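PDB 3D3Y: uncharacterized protein from Enterococcus faecalis, which is of unknown function but is related to the M16 metallopeptidases and is predicted to bind a metal ion. Local coordinates for residues A[131-134]-A[135-139]. Numbering follows the deposited sequence.
Sequences TFQR and EKENL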
loop_
_atom_site.group_PDB
_atom_site.type_symbol
_atom_site.label_atom_id
_atom_site.label_comp_id
_atom_site.label_asym_id
_atom_site.label_seq_id
_atom_site.Cartn_x
_atom_site.Cartn_y
_atom_site.Cartn_z
ATOM N N THR A 131 26.243 8.170 5.650
ATOM C CA THR A 131 25.026 7.911 4.899
ATOM C C THR A 131 23.979 7.326 5.831
ATOM O O THR A 131 22.802 7.719 5.779
ATOM C CB THR A 131 25.252 6.912 3.722
ATOM O OG1 THR A 131 26.142 7.484 2.746
ATOM C CG2 THR A 131 23.927 6.560 3.066
ATOM N N PHE A 132 24.401 6.399 6.690
ATOM C CA PHE A 132 23.462 5.747 7.579
ATOM C C PHE A 132 22.808 6.735 8.547
ATOM O O PHE A 132 21.601 6.742 8.742
ATOM C CB PHE A 132 24.129 4.624 8.412
ATOM C CG PHE A 132 23.155 3.974 9.324
ATOM C CD1 PHE A 132 22.268 3.033 8.805
ATOM C CD2 PHE A 132 23.018 4.402 10.662
ATOM C CE1 PHE A 132 21.300 2.462 9.609
ATOM C CE2 PHE A 132 22.039 3.833 11.489
ATOM C CZ PHE A 132 21.182 2.869 10.952
ATOM N N GLN A 133 23.622 7.542 9.207
ATOM C CA GLN A 133 23.083 8.485 10.176
ATOM C C GLN A 133 22.135 9.503 9.533
ATOM O O GLN A 133 21.063 9.787 10.086
ATOM C CB GLN A 133 24.243 9.166 10.883
ATOM C CG GLN A 133 23.939 10.412 11.701
ATOM C CD GLN A 133 25.099 11.374 11.572
ATOM O OE1 GLN A 133 25.297 11.981 10.497
ATOM N NE2 GLN A 133 25.913 11.482 12.628
ATOM N N ARG A 134 22.521 10.040 8.371
ATOM C CA ARG A 134 21.666 10.943 7.609
ATOM C C ARG A 134 20.303 10.322 7.301
ATOM O O ARG A 134 19.263 10.963 7.537
ATOM C CB ARG A 134 22.342 11.379 6.311
ATOM C CG ARG A 134 21.404 12.189 5.361
ATOM C CD ARG A 134 22.175 12.948 4.257
ATOM N NE ARG A 134 23.341 12.205 3.734
ATOM C CZ ARG A 134 23.294 11.216 2.837
ATOM N NH1 ARG A 134 24.424 10.629 2.450
ATOM N NH2 ARG A 134 22.135 10.807 2.323
ATOM N N GLU A 135 20.294 9.093 6.776
ATOM C CA GLU A 135 19.018 8.445 6.392
ATOM C C GLU A 135 18.159 8.055 7.595
ATOM O O GLU A 135 16.919 8.107 7.534
ATOM C CB GLU A 135 19.252 7.212 5.504
ATOM C CG GLU A 135 19.793 7.528 4.094
ATOM C CD GLU A 135 19.056 8.681 3.437
ATOM O OE1 GLU A 135 17.821 8.741 3.538
ATOM O OE2 GLU A 135 19.715 9.560 2.842
ATOM N N LYS A 136 18.820 7.665 8.682
ATOM C CA LYS A 136 18.125 7.362 9.933
ATOM C C LYS A 136 17.411 8.636 10.466
ATOM O O LYS A 136 16.220 8.595 10.800
ATOM C CB LYS A 136 19.093 6.814 10.971
ATOM C CG LYS A 136 18.389 6.364 12.276
ATOM C CD LYS A 136 19.349 5.667 13.263
ATOM C CE LYS A 136 18.615 5.313 14.563
ATOM N NZ LYS A 136 19.532 4.575 15.537
ATOM N N GLU A 137 18.157 9.737 10.544
ATOM C CA GLU A 137 17.614 11.043 10.914
ATOM C C GLU A 137 16.466 11.462 9.979
ATOM O O GLU A 137 15.458 11.971 10.472
ATOM C CB GLU A 137 18.718 12.104 10.886
ATOM C CG GLU A 137 19.732 11.989 12.016
ATOM C CD GLU A 137 20.945 12.920 11.863
ATOM O OE1 GLU A 137 21.097 13.600 10.818
ATOM O OE2 GLU A 137 21.767 12.947 12.798
ATOM N N ASN A 138 16.612 11.244 8.658
ATOM C CA ASN A 138 15.555 11.570 7.677
ATOM C C ASN A 138 14.291 10.759 7.910
ATOM O O ASN A 138 13.194 11.306 7.881
ATOM C CB ASN A 138 15.988 11.343 6.214
ATOM C CG ASN A 138 17.010 12.369 5.732
ATOM O OD1 ASN A 138 17.304 13.326 6.437
ATOM N ND2 ASN A 138 17.570 12.149 4.541
ATOM N N LEU A 139 14.453 9.463 8.177
ATOM C CA LEU A 139 13.307 8.622 8.422
ATOM C C LEU A 139 12.624 8.995 9.726
ATOM O O LEU A 139 11.420 9.027 9.796
ATOM C CB LEU A 139 13.660 7.121 8.351
ATOM C CG LEU A 139 12.473 6.172 8.582
ATOM C CD1 LEU A 139 11.353 6.345 7.528
ATOM C CD2 LEU A 139 12.906 4.698 8.655
#
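Arg134 and Glu135, neighbours near the start of the alpha-helix 129-148, form a salt bridge along its flank: NH2 of Arg134 sits 2.8 Å from OE2 of Glu135. Both chains bend to get there. The arginine leaves the backbone extended and then turns back at chi3 (37°), while Glu135 places CG anti to its own carbonyl carbon, 3.5 Å from Thr131 O, and a second bend at chi2 turns its carboxylate toward the arginine. The bridge joins one N to one O and is not a bidentate pair, with the guanidinium and carboxylate planes 74° apart. NH2 is also hydrogen-bonded to Thr52, and Glu135 packs on Ser48 and Thr52, which ties this side of the helix to helix 40-52.

Underneath runs the regular i to i+4 ladder, with Glu135 N to Thr131 O at 3.0 Å as its first rung here. On another side of the helix Phe132 is buried against Leu45, Ala185 and Leu188, and one turn later the fully extended Lys136 passes its ring obliquely, CD 3.7 Å from CE2 of Phe132. Lys136 NZ is hydrogen-bonded to the carbonyl oxygens of Ala181 and Glu183, joining this helix to the end of helix 177-182 and what follows. On the exposed side Gln133 and Glu137 run side by side, amide and carboxylate planes only 6° apart, with OE2 of Glu137 3.5 Å from CG of Gln133.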